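P450 epoxidase (Sorangium cellulosum, PDB 1Q5D) is a bacterial cytochrome P450, a largely helical protein that carries a haem. Local coordinates at residues Glu79-Lys91 with Phe175-Leu187. Residues are numbered along the deposited sequence; the frame is centred on the assembly and turned at random.
Sequences EYSSAIPELSDMK and FGSATARALGVGL. With EPB (7,11-dihydroxy-8,8,10,12,16-pentamethyl-3-[1-methyl-2-(2-methyl-thiazol-4-yl)vinyl]-4,17-dioxabicyclo[14.1.0]heptadecane-5,9-dione), chain C.
Tyr80 and Gly186 bring the two backbones closest, their CA atoms 5.2 Å apart, and the gap widens to 7.5 Å between the CA atoms of Leu87 and Leu183. In this cytochrome P450 the contact sets residues 79-91 (the end of helix 77-82, a loop with a 3-10 segment and the start of helix 88-93), beside the EPB pocket, against the C-terminal part of helix 169-182 and the type I turn Ala182-Val185; in the P450 fold these regions probably correspond to the B-C loop and the end of helix F. Tyr80 turns the edge of its ring to the turn: with CG anti to the backbone N (chi1 -174°), its OH donates to Leu183 O at 2.5 Å, in the carbonyl plane and on a lone pair, at a C=O...donor angle of 133°. Val185 O also lies at the ring edge, and Leu187 CB packs obliquely against CE1. Gly186 CA lies 3.0 Å from Glu79 OE1, and the positive phi of Gly186 (90°) also suits glycine.

Further along, Leu87 CD1 touches Ala182 CB (3.6 Å) and Leu183 CD2, crossing the Leu183 side chain at about a right angle, while Val202 of helix 195-218 touches both Leu87 and Thr179. Met90 and Thr179 meet tip to tip, SD to CG2, 3.9 Å apart. The other branch of Leu183, CD1, turns to the ligand EPB and approaches its N26 at 3.6 Å; Ala180 O accepts a hydrogen bond from EPB O14, so the same helix end serves both contact and pocket. Extended Lys91 slides past Leu183 in the opposite direction, and its NZ donates to Tyr80 O, to Ala83 O and to a water, which in turn donates to Ala182 O and to Val185 O (2.7 Å from water to Val185 O).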
loop_
_atom_site.group_PDB
_atom_site.type_symbol
_atom_site.label_atom_id
_atom_site.label_comp_id
_atom_site.label_asym_id
_atom_site.label_seq_id
_atom_site.Cartn_x
_atom_site.Cartn_y
_atom_site.Cartn_z
ATOM N N GLU A 79 7.027 -10.054 -22.152
ATOM C CA GLU A 79 5.650 -10.377 -21.861
ATOM C C GLU A 79 5.048 -9.272 -20.951
ATOM O O GLU A 79 3.913 -8.825 -21.169
ATOM C CB GLU A 79 5.597 -11.789 -21.262
ATOM C CG GLU A 79 4.314 -12.198 -20.586
ATOM C CD GLU A 79 4.234 -11.672 -19.175
ATOM O OE1 GLU A 79 3.412 -10.766 -18.966
ATOM O OE2 GLU A 79 4.993 -12.144 -18.297
ATOM N N TYR A 80 5.824 -8.787 -19.982
ATOM C CA TYR A 80 5.304 -7.780 -19.040
ATOM C C TYR A 80 5.075 -6.404 -19.661
ATOM O O TYR A 80 4.021 -5.805 -19.467
ATOM C CB TYR A 80 6.171 -7.645 -17.776
ATOM C CG TYR A 80 5.540 -6.715 -16.753
ATOM C CD1 TYR A 80 4.309 -7.011 -16.194
ATOM C CD2 TYR A 80 6.161 -5.533 -16.374
ATOM C CE1 TYR A 80 3.712 -6.160 -15.266
ATOM C CE2 TYR A 80 5.569 -4.667 -15.434
ATOM C CZ TYR A 80 4.349 -4.993 -14.887
ATOM O OH TYR A 80 3.736 -4.150 -13.965
ATOM N N SER A 81 6.062 -5.894 -20.388
ATOM C CA SER A 81 5.925 -4.585 -21.036
ATOM C C SER A 81 4.791 -4.579 -22.049
ATOM O O SER A 81 4.156 -3.555 -22.274
ATOM C CB SER A 81 7.234 -4.173 -21.717
ATOM O OG SER A 81 8.210 -3.822 -20.759
ATOM N N SER A 82 4.529 -5.726 -22.660
ATOM C CA SER A 82 3.472 -5.813 -23.667
ATOM C C SER A 82 2.069 -5.883 -23.056
ATOM O O SER A 82 1.088 -5.519 -23.705
ATOM C CB SER A 82 3.708 -7.008 -24.598
ATOM O OG SER A 82 3.555 -8.244 -23.907
ATOM N N ALA A 83 1.974 -6.362 -21.815
ATOM C CA ALA A 83 0.686 -6.452 -21.137
ATOM C C ALA A 83 0.183 -5.058 -20.767
ATOM O O ALA A 83 0.952 -4.236 -20.275
ATOM C CB ALA A 83 0.796 -7.311 -19.876
ATOM N N ILE A 84 -1.105 -4.819 -20.971
ATOM C CA ILE A 84 -1.718 -3.538 -20.636
ATOM C C ILE A 84 -0.888 -2.361 -21.148
ATOM O O ILE A 84 -0.273 -1.631 -20.371
ATOM C CB ILE A 84 -1.984 -3.419 -19.115
ATOM C CG1 ILE A 84 -2.453 -4.765 -18.535
ATOM C CG2 ILE A 84 -3.025 -2.334 -18.846
ATOM C CD1 ILE A 84 -3.941 -5.059 -18.771
ATOM N N PRO A 85 -0.880 -2.190 -22.463
ATOM C CA PRO A 85 -0.064 -1.165 -23.127
ATOM C C PRO A 85 -0.428 0.246 -22.689
ATOM O O PRO A 85 0.384 1.154 -22.883
ATOM C CB PRO A 85 -0.410 -1.339 -24.605
ATOM C CG PRO A 85 -0.953 -2.702 -24.712
ATOM C CD PRO A 85 -1.654 -3.000 -23.422
ATOM N N GLU A 86 -1.626 0.411 -22.129
ATOM C CA GLU A 86 -2.085 1.694 -21.600
ATOM C C GLU A 86 -1.237 2.125 -20.405
ATOM O O GLU A 86 -1.238 3.303 -20.039
ATOM C CB GLU A 86 -3.550 1.596 -21.163
ATOM C CG GLU A 86 -4.558 1.538 -22.308
ATOM C CD GLU A 86 -4.737 0.133 -22.869
ATOM O OE1 GLU A 86 -4.144 -0.826 -22.312
ATOM O OE2 GLU A 86 -5.481 -0.005 -23.872
ATOM N N LEU A 87 -0.526 1.168 -19.804
ATOM C CA LEU A 87 0.299 1.421 -18.621
ATOM C C LEU A 87 1.805 1.363 -18.936
ATOM O O LEU A 87 2.643 1.424 -18.032
ATOM C CB LEU A 87 -0.062 0.430 -17.500
ATOM C CG LEU A 87 -1.395 0.757 -16.802
ATOM C CD1 LEU A 87 -1.766 -0.256 -15.718
ATOM C CD2 LEU A 87 -1.350 2.173 -16.223
ATOM N N SER A 88 2.137 1.253 -20.219
ATOM C CA SER A 88 3.528 1.120 -20.667
ATOM C C SER A 88 4.400 2.277 -20.165
ATOM O O SER A 88 5.501 2.060 -19.637
ATOM C CB SER A 88 3.580 1.067 -22.189
ATOM O OG SER A 88 4.869 0.736 -22.634
ATOM N N ASP A 89 3.914 3.497 -20.358
ATOM C CA ASP A 89 4.613 4.683 -19.873
ATOM C C ASP A 89 4.821 4.651 -18.356
ATOM O O ASP A 89 5.901 4.955 -17.865
ATOM C CB ASP A 89 3.837 5.948 -20.257
ATOM C CG ASP A 89 4.205 6.453 -21.636
ATOM O OD1 ASP A 89 3.639 7.475 -22.064
ATOM O OD2 ASP A 89 5.067 5.890 -22.347
ATOM N N MET A 90 3.779 4.288 -17.618
ATOM C CA MET A 90 3.878 4.241 -16.161
ATOM C C MET A 90 4.890 3.209 -15.682
ATOM O O MET A 90 5.557 3.399 -14.663
ATOM C CB MET A 90 2.531 3.951 -15.518
ATOM C CG MET A 90 2.582 4.146 -14.014
ATOM S SD MET A 90 1.103 3.690 -13.144
ATOM C CE MET A 90 0.031 5.044 -13.605
ATOM N N LYS A 91 4.999 2.112 -16.423
ATOM C CA LYS A 91 5.924 1.049 -16.061
ATOM C C LYS A 91 7.366 1.484 -16.303
ATOM O O LYS A 91 8.276 1.118 -15.552
ATOM C CB LYS A 91 5.621 -0.207 -16.876
ATOM C CG LYS A 91 4.299 -0.901 -16.506
ATOM C CD LYS A 91 4.106 -2.154 -17.371
ATOM C CE LYS A 91 2.851 -2.919 -16.988
ATOM N NZ LYS A 91 2.541 -4.017 -17.981
ATOM N N PHE A 175 -9.734 4.349 -10.648
ATOM C CA PHE A 175 -8.489 4.355 -11.386
ATOM C C PHE A 175 -7.347 3.776 -10.528
ATOM O O PHE A 175 -6.575 2.925 -10.976
ATOM C CB PHE A 175 -8.133 5.783 -11.794
ATOM C CG PHE A 175 -6.710 5.940 -12.230
ATOM C CD1 PHE A 175 -6.292 5.459 -13.464
ATOM C CD2 PHE A 175 -5.782 6.553 -11.398
ATOM C CE1 PHE A 175 -4.991 5.583 -13.867
ATOM C CE2 PHE A 175 -4.462 6.684 -11.790
ATOM C CZ PHE A 175 -4.060 6.212 -13.029
ATOM N N GLY A 176 -7.238 4.261 -9.295
ATOM C CA GLY A 176 -6.169 3.825 -8.407
ATOM C C GLY A 176 -6.215 2.330 -8.172
ATOM O O GLY A 176 -5.218 1.642 -8.337
ATOM N N SER A 177 -7.385 1.829 -7.801
ATOM C CA SER A 177 -7.547 0.418 -7.489
ATOM C C SER A 177 -7.361 -0.474 -8.735
ATOM O O SER A 177 -6.724 -1.541 -8.661
ATOM C CB SER A 177 -8.904 0.208 -6.803
ATOM O OG SER A 177 -9.122 -1.152 -6.531
ATOM N N ALA A 178 -7.880 -0.016 -9.877
ATOM C CA ALA A 178 -7.725 -0.720 -11.154
ATOM C C ALA A 178 -6.277 -0.756 -11.624
ATOM O O ALA A 178 -5.794 -1.776 -12.093
ATOM C CB ALA A 178 -8.606 -0.074 -12.245
ATOM N N THR A 179 -5.599 0.375 -11.513
ATOM C CA THR A 179 -4.201 0.462 -11.898
ATOM C C THR A 179 -3.339 -0.493 -11.078
ATOM O O THR A 179 -2.485 -1.184 -11.623
ATOM C CB THR A 179 -3.697 1.893 -11.717
ATOM O OG1 THR A 179 -4.263 2.727 -12.741
ATOM C CG2 THR A 179 -2.210 1.961 -11.966
ATOM N N ALA A 180 -3.559 -0.520 -9.770
ATOM C CA ALA A 180 -2.755 -1.387 -8.908
ATOM C C ALA A 180 -2.880 -2.870 -9.310
ATOM O O ALA A 180 -1.863 -3.595 -9.367
ATOM C CB ALA A 180 -3.103 -1.164 -7.445
ATOM N N ARG A 181 -4.105 -3.304 -9.615
ATOM C CA ARG A 181 -4.360 -4.663 -10.124
ATOM C C ARG A 181 -3.788 -4.881 -11.521
ATOM O O ARG A 181 -3.198 -5.933 -11.804
ATOM C CB ARG A 181 -5.863 -4.942 -10.194
ATOM C CG ARG A 181 -6.543 -5.221 -8.867
ATOM C CD ARG A 181 -8.053 -5.378 -9.002
ATOM N NE ARG A 181 -8.646 -6.163 -7.930
ATOM C CZ ARG A 181 -9.431 -5.651 -6.993
ATOM N NH1 ARG A 181 -9.704 -4.347 -6.988
ATOM N NH2 ARG A 181 -9.930 -6.433 -6.050
ATOM N N ALA A 182 -3.992 -3.905 -12.405
ATOM C CA ALA A 182 -3.559 -4.036 -13.792
ATOM C C ALA A 182 -2.045 -4.166 -13.885
ATOM O O ALA A 182 -1.520 -4.864 -14.758
ATOM C CB ALA A 182 -4.037 -2.846 -14.631
ATOM N N LEU A 183 -1.341 -3.466 -13.001
ATOM C CA LEU A 183 0.115 -3.542 -12.984
ATOM C C LEU A 183 0.590 -4.953 -12.641
ATOM O O LEU A 183 1.761 -5.293 -12.837
ATOM C CB LEU A 183 0.698 -2.528 -11.984
ATOM C CG LEU A 183 0.724 -1.079 -12.484
ATOM C CD1 LEU A 183 1.214 -0.132 -11.367
ATOM C CD2 LEU A 183 1.537 -0.891 -13.765
ATOM N N GLY A 184 -0.310 -5.775 -12.124
ATOM C CA GLY A 184 0.041 -7.151 -11.807
ATOM C C GLY A 184 -0.128 -8.142 -12.952
ATOM O O GLY A 184 0.330 -9.287 -12.844
ATOM N N VAL A 185 -0.803 -7.723 -14.024
ATOM C CA VAL A 185 -1.102 -8.615 -15.154
ATOM C C VAL A 185 0.190 -8.948 -15.862
ATOM O O VAL A 185 0.891 -8.062 -16.360
ATOM C CB VAL A 185 -2.103 -7.990 -16.167
ATOM C CG1 VAL A 185 -2.273 -8.902 -17.413
ATOM C CG2 VAL A 185 -3.458 -7.748 -15.517
ATOM N N GLY A 186 0.527 -10.232 -15.868
ATOM C CA GLY A 186 1.750 -10.682 -16.495
ATOM C C GLY A 186 2.932 -10.679 -15.543
ATOM O O GLY A 186 4.020 -11.116 -15.913
ATOM N N LEU A 187 2.723 -10.178 -14.325
ATOM C CA LEU A 187 3.791 -10.068 -13.334
ATOM C C LEU A 187 3.519 -11.019 -12.184
ATOM O O LEU A 187 4.378 -11.804 -11.820
ATOM C CB LEU A 187 3.898 -8.637 -12.793
ATOM C CG LEU A 187 5.072 -8.289 -11.858
ATOM C CD1 LEU A 187 4.992 -9.054 -10.559
ATOM C CD2 LEU A 187 6.421 -8.514 -12.504
HETATM O O16 EPB C . -0.853 -1.968 -5.134
HETATM C C51 EPB C . 1.835 -2.615 -1.189
HETATM O O41 EPB C . 2.394 -0.019 -1.591
HETATM C C5 EPB C . 2.425 -1.419 -1.841
HETATM C C4 EPB C . 1.751 -0.327 -2.834
HETATM C C16 EPB C . 0.177 -2.338 -5.559
HETATM O O1 EPB C . 1.333 -1.581 -5.671
HETATM C C2 EPB C . 1.395 -0.086 -5.281
HETATM C C3 EPB C . 2.389 0.054 -4.062
HETATM C C20 EPB C . 1.948 0.572 -6.610
HETATM C C21 EPB C . 0.900 0.562 -7.712
HETATM C C22 EPB C . 3.204 1.092 -6.720
HETATM C C23 EPB C . 3.930 1.701 -7.837
HETATM N N26 EPB C . 3.705 1.229 -9.118
HETATM C C25 EPB C . 4.473 1.886 -10.025
HETATM C C27 EPB C . 4.354 1.534 -11.457
HETATM C C24 EPB C . 4.868 2.660 -7.766
HETATM S S1 EPB C . 5.474 3.028 -9.324
HETATM C C15 EPB C . 0.342 -3.795 -6.064
HETATM C C14 EPB C . 1.139 -3.964 -7.434
HETATM O O14 EPB C . 0.462 -3.083 -8.315
HETATM C C13 EPB C . 1.324 -5.486 -7.984
HETATM C C29 EPB C . -0.098 -6.076 -8.288
HETATM C C30 EPB C . 2.049 -5.467 -9.328
HETATM C C12 EPB C . 2.042 -6.451 -6.882
HETATM O O12 EPB C . 1.445 -7.479 -6.429
HETATM C C11 EPB C . 3.483 -6.221 -6.279
HETATM C C28 EPB C . 4.190 -7.591 -6.424
HETATM C C10 EPB C . 3.324 -5.397 -5.036
HETATM O O10 EPB C . 2.744 -6.207 -3.967
HETATM C C9 EPB C . 4.711 -4.911 -4.664
HETATM C C91 EPB C . 5.208 -4.033 -5.713
HETATM C C8 EPB C . 4.774 -3.999 -3.488
HETATM C C7 EPB C . 3.384 -3.568 -2.864
HETATM C C6 EPB C . 3.539 -1.958 -2.970
HETATM O O HOH W 1 0.658 -5.429 -16.576
#